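Local coordinates for protein insulinase family protease (Yersinia pestis, PDB 3GO9) that is probably a peptidase of the insulinase (M16) family and binds zinc ions in the crystal, at residues Q168-R173 with S258-Q263; R173-G178 with A250-E255; Q371-L376 with L414-L419. One frame throughout, in Å; residues are numbered along the deposited sequence.

Interaction 1 (Q168-R173 with S258-Q263); sequences QEPWWR and SLMNEQ
W171 carries its CG anti to the backbone N (chi1 163°), whereas L259 holds its CG anti to the carbonyl carbon (chi1 -58°), and these two rotations bring the L259 CD1 methyl to the rim of the indole. The methyl arrives near the ring plane, with L259 CD1 4.1 Å from W171 CE3, and the same CD1 lies 3.9 Å from W171 CA. One methyl is thus seated in the angle between the helix backbone and the six-membered ring.

P170, the first residue of the helix, supplies the other half of the contact. Its CB points at the strand, and the ring reaches the backbone of M260 (a selenomethionine), with P170 CG 3.2 Å from M260 O. This is a carbon against a carbonyl oxygen. No hydrogen bond joins the two segments, and the summed buried surface is only 222 Å².

Each segment fixes its own shape instead. E169 occupies the N-cap position, and R173 NH2 donates to Q168 OE1 at 2.6 Å, in the guanidinium plane but well above the plane of the amide carbonyl, while R173 NH1 forms a salt bridge with D185. On the other side, N261 OD1 accepts from Q263 N at 3.0 Å over a nearly straight bond (169°), an Asx turn that bends the chain as the strand ends.

The backbones of L259 and N261 are hydrogen-bonded to strand 440-446 and its continuation at K447, and both W171 and L259 touch V442 and M444. The arrangement is that of a helix start packed on the edge strand of a five-stranded mixed sheet, joining a segment of the insulinase (M16) family region to one of the M16 inactive-domain region.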
loop_
_atom_site.group_PDB
_atom_site.type_symbol
_atom_site.label_atom_id
_atom_site.label_comp_id
_atom_site.label_asym_id
_atom_site.label_seq_id
_atom_site.Cartn_x
_atom_site.Cartn_y
_atom_site.Cartn_z
ATOM N N GLN A 168 -13.376 -10.439 1.296
ATOM C CA GLN A 168 -14.551 -11.089 0.705
ATOM C C GLN A 168 -14.972 -10.550 -0.689
ATOM O O GLN A 168 -15.882 -11.062 -1.307
ATOM C CB GLN A 168 -15.751 -10.988 1.688
ATOM C CG GLN A 168 -15.426 -11.124 3.195
ATOM C CD GLN A 168 -14.773 -12.435 3.520
ATOM O OE1 GLN A 168 -14.997 -13.409 2.826
ATOM N NE2 GLN A 168 -13.936 -12.459 4.571
ATOM N N GLU A 169 -14.360 -9.478 -1.132
ATOM C CA GLU A 169 -14.610 -8.907 -2.465
ATOM C C GLU A 169 -14.510 -10.011 -3.527
ATOM O O GLU A 169 -13.495 -10.669 -3.584
ATOM C CB GLU A 169 -13.509 -7.904 -2.781
ATOM C CG GLU A 169 -13.866 -6.474 -2.805
ATOM C CD GLU A 169 -13.090 -5.782 -3.897
ATOM O OE1 GLU A 169 -11.845 -5.688 -3.777
ATOM O OE2 GLU A 169 -13.728 -5.374 -4.894
ATOM N N PRO A 170 -15.546 -10.193 -4.392
ATOM C CA PRO A 170 -15.322 -11.177 -5.473
ATOM C C PRO A 170 -14.075 -10.946 -6.357
ATOM O O PRO A 170 -13.423 -11.919 -6.790
ATOM C CB PRO A 170 -16.589 -11.050 -6.319
ATOM C CG PRO A 170 -17.662 -10.708 -5.279
ATOM C CD PRO A 170 -16.977 -9.836 -4.265
ATOM N N TRP A 171 -13.706 -9.701 -6.567
ATOM C CA TRP A 171 -12.432 -9.401 -7.222
ATOM C C TRP A 171 -11.225 -10.042 -6.500
ATOM O O TRP A 171 -10.333 -10.619 -7.119
ATOM C CB TRP A 171 -12.192 -7.910 -7.354
ATOM C CG TRP A 171 -10.801 -7.561 -7.630
ATOM C CD1 TRP A 171 -9.947 -6.978 -6.762
ATOM C CD2 TRP A 171 -10.025 -7.844 -8.822
ATOM N NE1 TRP A 171 -8.713 -6.859 -7.317
ATOM C CE2 TRP A 171 -8.728 -7.359 -8.586
ATOM C CE3 TRP A 171 -10.302 -8.455 -10.042
ATOM C CZ2 TRP A 171 -7.703 -7.458 -9.523
ATOM C CZ3 TRP A 171 -9.260 -8.544 -11.015
ATOM C CH2 TRP A 171 -7.978 -8.043 -10.727
ATOM N N TRP A 172 -11.159 -9.867 -5.184
ATOM C CA TRP A 172 -10.074 -10.465 -4.440
ATOM C C TRP A 172 -10.076 -11.986 -4.497
ATOM O O TRP A 172 -9.005 -12.572 -4.722
ATOM C CB TRP A 172 -10.033 -9.902 -2.996
ATOM C CG TRP A 172 -8.781 -10.331 -2.269
ATOM C CD1 TRP A 172 -8.720 -11.081 -1.146
ATOM C CD2 TRP A 172 -7.416 -10.027 -2.634
ATOM N NE1 TRP A 172 -7.398 -11.286 -0.785
ATOM C CE2 TRP A 172 -6.580 -10.646 -1.675
ATOM C CE3 TRP A 172 -6.824 -9.299 -3.660
ATOM C CZ2 TRP A 172 -5.203 -10.570 -1.741
ATOM C CZ3 TRP A 172 -5.435 -9.204 -3.699
ATOM C CH2 TRP A 172 -4.651 -9.847 -2.766
ATOM N N ARG A 173 -11.243 -12.595 -4.387
ATOM C CA ARG A 173 -11.413 -14.047 -4.534
ATOM C C ARG A 173 -10.902 -14.510 -5.879
ATOM O O ARG A 173 -10.156 -15.487 -5.965
ATOM C CB ARG A 173 -12.861 -14.507 -4.346
ATOM C CG ARG A 173 -13.401 -14.286 -2.962
ATOM C CD ARG A 173 -12.509 -14.901 -1.910
ATOM N NE ARG A 173 -13.066 -14.727 -0.584
ATOM C CZ ARG A 173 -12.413 -14.981 0.538
ATOM N NH1 ARG A 173 -11.159 -15.452 0.503
ATOM N NH2 ARG A 173 -13.039 -14.774 1.707
ATOM N N SER A 258 -16.322 -11.893 -15.931
ATOM C CA SER A 258 -17.377 -11.131 -15.271
ATOM C C SER A 258 -17.446 -11.610 -13.819
ATOM O O SER A 258 -17.385 -12.806 -13.549
ATOM C CB SER A 258 -18.737 -11.301 -15.989
ATOM O OG SER A 258 -19.800 -10.627 -15.265
ATOM N N LEU A 259 -17.544 -10.664 -12.910
ATOM C CA LEU A 259 -17.621 -10.958 -11.479
ATOM C C LEU A 259 -18.815 -10.233 -10.962
ATOM O O LEU A 259 -18.867 -8.989 -11.060
ATOM C CB LEU A 259 -16.375 -10.468 -10.776
ATOM C CG LEU A 259 -15.097 -11.084 -11.339
ATOM C CD1 LEU A 259 -13.889 -10.412 -10.727
ATOM C CD2 LEU A 259 -14.945 -12.564 -11.143
HETATM N N MSE A 260 -19.783 -10.998 -10.423
HETATM C CA MSE A 260 -20.947 -10.394 -9.760
HETATM C C MSE A 260 -20.523 -9.840 -8.434
HETATM O O MSE A 260 -19.811 -10.505 -7.683
HETATM C CB MSE A 260 -22.075 -11.381 -9.465
HETATM C CG MSE A 260 -23.176 -10.749 -8.578
HETATM SE SE MSE A 260 -23.173 -11.090 -6.640
HETATM C CE MSE A 260 -21.812 -10.132 -5.684
ATOM N N ASN A 261 -20.993 -8.643 -8.139
ATOM C CA ASN A 261 -20.650 -7.933 -6.948
ATOM C C ASN A 261 -21.923 -7.392 -6.287
ATOM O O ASN A 261 -22.755 -6.765 -6.940
ATOM C CB ASN A 261 -19.726 -6.821 -7.338
ATOM C CG ASN A 261 -19.301 -6.000 -6.171
ATOM O OD1 ASN A 261 -19.846 -6.124 -5.059
ATOM N ND2 ASN A 261 -18.342 -5.117 -6.408
ATOM N N GLU A 262 -22.071 -7.608 -4.975
ATOM C CA GLU A 262 -23.329 -7.240 -4.325
ATOM C C GLU A 262 -23.425 -5.792 -3.797
ATOM O O GLU A 262 -24.517 -5.391 -3.460
ATOM C CB GLU A 262 -23.796 -8.309 -3.313
ATOM C CG GLU A 262 -22.945 -8.558 -2.097
ATOM C CD GLU A 262 -23.365 -9.845 -1.385
ATOM O OE1 GLU A 262 -24.583 -10.035 -1.148
ATOM O OE2 GLU A 262 -22.481 -10.677 -1.081
ATOM N N GLN A 263 -22.351 -4.999 -3.826
ATOM C CA GLN A 263 -22.389 -3.577 -3.445
ATOM C C GLN A 263 -22.293 -2.544 -4.600
ATOM O O GLN A 263 -22.456 -1.335 -4.387
ATOM C CB GLN A 263 -21.245 -3.301 -2.491
ATOM C CG GLN A 263 -21.157 -4.271 -1.316
ATOM C CD GLN A 263 -19.795 -4.218 -0.677
ATOM O OE1 GLN A 263 -18.918 -5.031 -0.989
ATOM N NE2 GLN A 263 -19.589 -3.231 0.191
#

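Interaction 2 (R173-G178 with A250-E255); sequences RYRLKG and APLPPE
R175 lays one face of its guanidinium over the backbone of L252, whose CA stands 4.0 Å above the plane and over its centre. The arginine chain bends at chi2 (69°), and its terminal nitrogens meet A250 O end-on: R175 NH1 and R175 NH2 each lie 2.7 Å from A250 O. Both N-H bonds are bent because they share one acceptor; NH2 lies in the carbonyl plane, NH1 is tilted from it. The aliphatic part is used too, R175 CD resting 3.8 Å from L252 CD1.

That methyl also meets the edge of the Y174 ring, with Y174 CE2 4.0 Å from L252 CD1. Beyond it, Y174 OH donates at 2.6 Å to a water that in turn donates to P253 O and E255 O. A second water accepts from A250 N and donates to R175 O and K177 O, tying these two carbonyls to the loop.

Segment 250-255 lies in the loop that leads from helix 222-233 to strand 257-261 of the five-stranded sheet, so these contacts fasten the connection between the two sheets to helix 170-175.

D274, on strand 267-276, binds both segments: its OD1 forms a salt bridge with R175 NH2, and its OD2 accepts from L252 N. D274 probably balances the arginine charge, while the neutral carbonyl of A250 takes two of its N-H groups, although R175 NE is buried with no partner in the model.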
loop_
_atom_site.group_PDB
_atom_site.type_symbol
_atom_site.label_atom_id
_atom_site.label_comp_id
_atom_site.label_asym_id
_atom_site.label_seq_id
_atom_site.Cartn_x
_atom_site.Cartn_y
_atom_site.Cartn_z
ATOM N N ARG A 173 -11.243 -12.595 -4.387
ATOM C CA ARG A 173 -11.413 -14.047 -4.534
ATOM C C ARG A 173 -10.902 -14.510 -5.879
ATOM O O ARG A 173 -10.156 -15.487 -5.965
ATOM C CB ARG A 173 -12.861 -14.507 -4.346
ATOM C CG ARG A 173 -13.401 -14.286 -2.962
ATOM C CD ARG A 173 -12.509 -14.901 -1.910
ATOM N NE ARG A 173 -13.066 -14.727 -0.584
ATOM C CZ ARG A 173 -12.413 -14.981 0.538
ATOM N NH1 ARG A 173 -11.159 -15.452 0.503
ATOM N NH2 ARG A 173 -13.039 -14.774 1.707
ATOM N N TYR A 174 -11.185 -13.752 -6.916
ATOM C CA TYR A 174 -10.644 -14.097 -8.250
ATOM C C TYR A 174 -9.134 -13.949 -8.299
ATOM O O TYR A 174 -8.419 -14.854 -8.718
ATOM C CB TYR A 174 -11.313 -13.204 -9.311
ATOM C CG TYR A 174 -10.841 -13.499 -10.704
ATOM C CD1 TYR A 174 -11.234 -14.664 -11.371
ATOM C CD2 TYR A 174 -9.974 -12.680 -11.344
ATOM C CE1 TYR A 174 -10.819 -14.953 -12.665
ATOM C CE2 TYR A 174 -9.517 -12.977 -12.648
ATOM C CZ TYR A 174 -9.937 -14.114 -13.290
ATOM O OH TYR A 174 -9.476 -14.413 -14.551
ATOM N N ARG A 175 -8.641 -12.801 -7.831
ATOM C CA ARG A 175 -7.252 -12.494 -7.917
ATOM C C ARG A 175 -6.357 -13.441 -7.138
ATOM O O ARG A 175 -5.235 -13.686 -7.564
ATOM C CB ARG A 175 -6.983 -11.034 -7.504
ATOM C CG ARG A 175 -5.595 -10.519 -7.800
ATOM C CD ARG A 175 -5.329 -10.364 -9.272
ATOM N NE ARG A 175 -3.905 -10.193 -9.616
ATOM C CZ ARG A 175 -3.012 -11.182 -9.706
ATOM N NH1 ARG A 175 -3.328 -12.436 -9.390
ATOM N NH2 ARG A 175 -1.776 -10.896 -10.063
ATOM N N LEU A 176 -6.880 -13.978 -6.031
ATOM C CA LEU A 176 -6.200 -14.940 -5.169
ATOM C C LEU A 176 -5.956 -16.304 -5.841
ATOM O O LEU A 176 -5.151 -17.115 -5.374
ATOM C CB LEU A 176 -7.064 -15.207 -3.957
ATOM C CG LEU A 176 -7.065 -14.214 -2.811
ATOM C CD1 LEU A 176 -8.144 -14.617 -1.793
ATOM C CD2 LEU A 176 -5.696 -14.218 -2.130
ATOM N N LYS A 177 -6.695 -16.610 -6.902
ATOM C CA LYS A 177 -6.584 -17.980 -7.474
ATOM C C LYS A 177 -5.143 -18.261 -7.956
ATOM O O LYS A 177 -4.459 -17.421 -8.595
ATOM C CB LYS A 177 -7.591 -18.209 -8.581
ATOM C CG LYS A 177 -9.030 -18.196 -8.156
ATOM C CD LYS A 177 -9.947 -18.380 -9.309
ATOM C CE LYS A 177 -11.377 -18.697 -8.820
ATOM N NZ LYS A 177 -12.367 -18.526 -9.918
ATOM N N GLY A 178 -4.642 -19.419 -7.561
ATOM C CA GLY A 178 -3.307 -19.844 -7.940
ATOM C C GLY A 178 -2.225 -19.354 -7.033
ATOM O O GLY A 178 -1.048 -19.671 -7.281
ATOM N N ALA A 250 -0.166 -15.088 -8.023
ATOM C CA ALA A 250 0.109 -15.597 -9.379
ATOM C C ALA A 250 -0.180 -14.475 -10.397
ATOM O O ALA A 250 -0.877 -13.459 -10.091
ATOM C CB ALA A 250 -0.743 -16.760 -9.672
ATOM N N PRO A 251 0.319 -14.627 -11.621
ATOM C CA PRO A 251 -0.015 -13.607 -12.627
ATOM C C PRO A 251 -1.520 -13.601 -12.893
ATOM O O PRO A 251 -2.195 -14.626 -12.768
ATOM C CB PRO A 251 0.716 -14.104 -13.883
ATOM C CG PRO A 251 1.825 -14.996 -13.343
ATOM C CD PRO A 251 1.246 -15.642 -12.135
ATOM N N LEU A 252 -2.042 -12.422 -13.216
ATOM C CA LEU A 252 -3.420 -12.296 -13.639
ATOM C C LEU A 252 -3.650 -13.046 -14.931
ATOM O O LEU A 252 -2.964 -12.787 -15.914
ATOM C CB LEU A 252 -3.758 -10.842 -13.833
ATOM C CG LEU A 252 -5.207 -10.509 -14.145
ATOM C CD1 LEU A 252 -6.202 -10.717 -12.984
ATOM C CD2 LEU A 252 -5.230 -9.049 -14.594
ATOM N N PRO A 253 -4.648 -13.936 -14.967
ATOM C CA PRO A 253 -4.912 -14.589 -16.256
ATOM C C PRO A 253 -5.370 -13.625 -17.324
ATOM O O PRO A 253 -5.998 -12.641 -17.006
ATOM C CB PRO A 253 -6.036 -15.588 -15.944
ATOM C CG PRO A 253 -6.073 -15.714 -14.524
ATOM C CD PRO A 253 -5.532 -14.465 -13.903
ATOM N N PRO A 254 -5.104 -13.952 -18.605
ATOM C CA PRO A 254 -5.450 -13.057 -19.693
ATOM C C PRO A 254 -6.936 -13.028 -20.107
ATOM O O PRO A 254 -7.388 -12.065 -20.760
ATOM C CB PRO A 254 -4.606 -13.599 -20.848
ATOM C CG PRO A 254 -4.448 -15.042 -20.554
ATOM C CD PRO A 254 -4.538 -15.223 -19.081
ATOM N N GLU A 255 -7.699 -14.052 -19.734
ATOM C CA GLU A 255 -9.058 -14.202 -20.205
ATOM C C GLU A 255 -9.994 -13.121 -19.608
ATOM O O GLU A 255 -9.834 -12.732 -18.438
ATOM C CB GLU A 255 -9.592 -15.624 -19.868
ATOM C CG GLU A 255 -8.887 -16.750 -20.610
ATOM C CD GLU A 255 -7.537 -17.136 -19.994
ATOM O OE1 GLU A 255 -7.306 -16.794 -18.810
ATOM O OE2 GLU A 255 -6.708 -17.771 -20.702
HETATM O O HOH W 1 -8.553 -12.543 -16.069
HETATM O O HOH W 2 -3.006 -15.239 -7.553
HETATM O O HOH W 3 -4.595 -16.016 -10.858
#

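Interaction 3 (Q371-L376 with L414-L419); sequences QKNDQL and LRQAFL
L376 and L419 form the apolar centre of this contact, meeting at 4.1 Å between L376 CD2 and L419 CD1. L376 sets its CG anti to the backbone N (chi1 -179°), which sends its two methyls across to the other helix: CD1 lies 3.8 Å from R415 CG, and CD2 comes to the backbone and the amide of Q416. L419 puts CD1 close to K372 O and CD2 against K372 CB.

The direct polar link is amide to amide. Q416 NE2 donates to N373 OD1 at 2.9 Å over a fairly straight bond. The two amide planes are nearly coplanar, 13° apart, although the side chains cross at about a right angle. S420 OG is a further partner of Q416 NE2.

The axes of segments 371-376 and 414-419 run antiparallel at 169° and approach to 10.6 Å. Their parent helices, 362-377 and 408-421, are separated by two others along the chain, and both touch the long helix 283-309.

Water adds a bridge: one molecule donates to K372 O and accepts from R415 NE at 3.0 Å, lying at the edge of the guanidinium.

Charge enters through K372 and R415, whose NZ and NH2 stand 4.3 Å apart. K372 NZ donates to Q375 OE1 and forms a salt bridge with E297, which probably offsets the like charges. R415 makes a cation-pi contact with W290, while L419 CD2 lies over one guanidinium face, offset toward its rim.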
loop_
_atom_site.group_PDB
_atom_site.type_symbol
_atom_site.label_atom_id
_atom_site.label_comp_id
_atom_site.label_asym_id
_atom_site.label_seq_id
_atom_site.Cartn_x
_atom_site.Cartn_y
_atom_site.Cartn_z
ATOM N N GLN A 371 3.129 21.088 -16.879
ATOM C CA GLN A 371 2.418 20.656 -15.697
ATOM C C GLN A 371 3.339 19.849 -14.778
ATOM O O GLN A 371 3.387 20.047 -13.556
ATOM C CB GLN A 371 1.184 19.848 -16.115
ATOM C CG GLN A 371 0.448 19.025 -15.025
ATOM C CD GLN A 371 -0.743 18.206 -15.607
ATOM O OE1 GLN A 371 -0.959 17.033 -15.240
ATOM N NE2 GLN A 371 -1.503 18.827 -16.524
ATOM N N LYS A 372 4.131 18.956 -15.350
ATOM C CA LYS A 372 4.990 18.128 -14.472
ATOM C C LYS A 372 6.119 18.964 -13.884
ATOM O O LYS A 372 6.543 18.766 -12.752
ATOM C CB LYS A 372 5.557 16.927 -15.267
ATOM C CG LYS A 372 4.527 15.928 -15.815
ATOM C CD LYS A 372 3.436 15.469 -14.844
ATOM C CE LYS A 372 3.978 14.703 -13.687
ATOM N NZ LYS A 372 2.857 14.292 -12.799
ATOM N N ASN A 373 6.598 19.924 -14.658
ATOM C CA ASN A 373 7.612 20.861 -14.177
ATOM C C ASN A 373 7.052 21.754 -13.068
ATOM O O ASN A 373 7.739 22.046 -12.070
ATOM C CB ASN A 373 8.201 21.701 -15.337
ATOM C CG ASN A 373 9.432 21.015 -15.997
ATOM O OD1 ASN A 373 10.419 20.678 -15.314
ATOM N ND2 ASN A 373 9.368 20.814 -17.309
ATOM N N ASP A 374 5.783 22.134 -13.213
ATOM C CA ASP A 374 5.112 22.899 -12.153
ATOM C C ASP A 374 5.058 22.112 -10.845
ATOM O O ASP A 374 5.441 22.602 -9.786
ATOM C CB ASP A 374 3.690 23.284 -12.578
ATOM C CG ASP A 374 3.018 24.219 -11.560
ATOM O OD1 ASP A 374 3.595 25.298 -11.300
ATOM O OD2 ASP A 374 1.949 23.864 -11.033
ATOM N N GLN A 375 4.606 20.876 -10.937
ATOM C CA GLN A 375 4.539 20.000 -9.775
ATOM C C GLN A 375 5.875 19.812 -9.104
ATOM O O GLN A 375 5.964 19.868 -7.899
ATOM C CB GLN A 375 3.974 18.669 -10.163
ATOM C CG GLN A 375 2.589 18.775 -10.796
ATOM C CD GLN A 375 2.157 17.467 -11.433
ATOM O OE1 GLN A 375 2.748 16.411 -11.183
ATOM N NE2 GLN A 375 1.111 17.530 -12.249
ATOM N N LEU A 376 6.948 19.645 -9.880
ATOM C CA LEU A 376 8.267 19.544 -9.294
ATOM C C LEU A 376 8.685 20.834 -8.608
ATOM O O LEU A 376 9.335 20.806 -7.573
ATOM C CB LEU A 376 9.298 19.147 -10.360
ATOM C CG LEU A 376 10.734 18.982 -9.882
ATOM C CD1 LEU A 376 10.856 17.914 -8.817
ATOM C CD2 LEU A 376 11.616 18.663 -11.096
ATOM N N LEU A 414 17.401 14.580 -9.936
ATOM C CA LEU A 414 17.147 13.498 -10.890
ATOM C C LEU A 414 15.836 13.682 -11.659
ATOM O O LEU A 414 15.776 13.424 -12.873
ATOM C CB LEU A 414 17.208 12.151 -10.176
ATOM C CG LEU A 414 18.590 11.757 -9.632
ATOM C CD1 LEU A 414 18.513 10.336 -8.924
ATOM C CD2 LEU A 414 19.658 11.665 -10.687
ATOM N N ARG A 415 14.778 14.135 -10.980
ATOM C CA ARG A 415 13.467 14.342 -11.609
ATOM C C ARG A 415 13.557 15.499 -12.615
ATOM O O ARG A 415 13.020 15.405 -13.731
ATOM C CB ARG A 415 12.405 14.681 -10.545
ATOM C CG ARG A 415 10.971 14.854 -11.118
ATOM C CD ARG A 415 10.397 13.590 -11.526
ATOM N NE ARG A 415 9.042 13.795 -11.999
ATOM C CZ ARG A 415 8.272 12.853 -12.526
ATOM N NH1 ARG A 415 8.694 11.608 -12.699
ATOM N NH2 ARG A 415 7.045 13.173 -12.883
ATOM N N GLN A 416 14.237 16.589 -12.238
ATOM C CA GLN A 416 14.468 17.676 -13.209
ATOM C C GLN A 416 15.174 17.151 -14.457
ATOM O O GLN A 416 14.856 17.525 -15.580
ATOM C CB GLN A 416 15.257 18.868 -12.653
ATOM C CG GLN A 416 15.247 20.095 -13.580
ATOM C CD GLN A 416 13.797 20.586 -13.897
ATOM O OE1 GLN A 416 13.148 21.203 -13.047
ATOM N NE2 GLN A 416 13.290 20.266 -15.090
ATOM N N ALA A 417 16.200 16.349 -14.285
ATOM C CA ALA A 417 16.940 15.875 -15.437
ATOM C C ALA A 417 16.075 14.961 -16.288
ATOM O O ALA A 417 16.143 15.027 -17.537
ATOM C CB ALA A 417 18.221 15.178 -15.003
ATOM N N PHE A 418 15.258 14.113 -15.649
ATOM C CA PHE A 418 14.291 13.284 -16.376
ATOM C C PHE A 418 13.333 14.176 -17.233
ATOM O O PHE A 418 13.163 13.954 -18.440
ATOM C CB PHE A 418 13.535 12.419 -15.380
ATOM C CG PHE A 418 12.348 11.754 -15.949
ATOM C CD1 PHE A 418 12.500 10.719 -16.850
ATOM C CD2 PHE A 418 11.089 12.209 -15.657
ATOM C CE1 PHE A 418 11.409 10.157 -17.397
ATOM C CE2 PHE A 418 10.007 11.663 -16.260
ATOM C CZ PHE A 418 10.193 10.652 -17.134
ATOM N N LEU A 419 12.701 15.153 -16.593
ATOM C CA LEU A 419 11.711 15.974 -17.296
ATOM C C LEU A 419 12.400 16.764 -18.419
ATOM O O LEU A 419 11.854 16.868 -19.507
ATOM C CB LEU A 419 10.965 16.911 -16.345
ATOM C CG LEU A 419 10.117 16.240 -15.261
ATOM C CD1 LEU A 419 9.450 17.285 -14.317
ATOM C CD2 LEU A 419 9.037 15.393 -15.989
HETATM O O HOH W 4 7.068 16.060 -11.852
HETATM O O HOH W 5 10.588 22.323 -12.246
#

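Interactions 1 and 2 are neighbours: their centres lie about 13 Å apart, they share R173 and helix 170-175, and they touch where W171 meets L252 and where L259 meets Y174. Along the chain, interaction 2 is nested inside the loop closed by interaction 1, so helix 170-175 is bound successively to the edge strand 257-261 and to the loop leading into it. Interaction 3 follows in series, about 39 Å from interaction 1 and about 36 Å from interaction 2 between centres, and joins two helices, 362-377 and 408-421. The first two contacts therefore tie the two sheet-bearing halves together, while the third is a separate helix-helix contact within the later part of the chain.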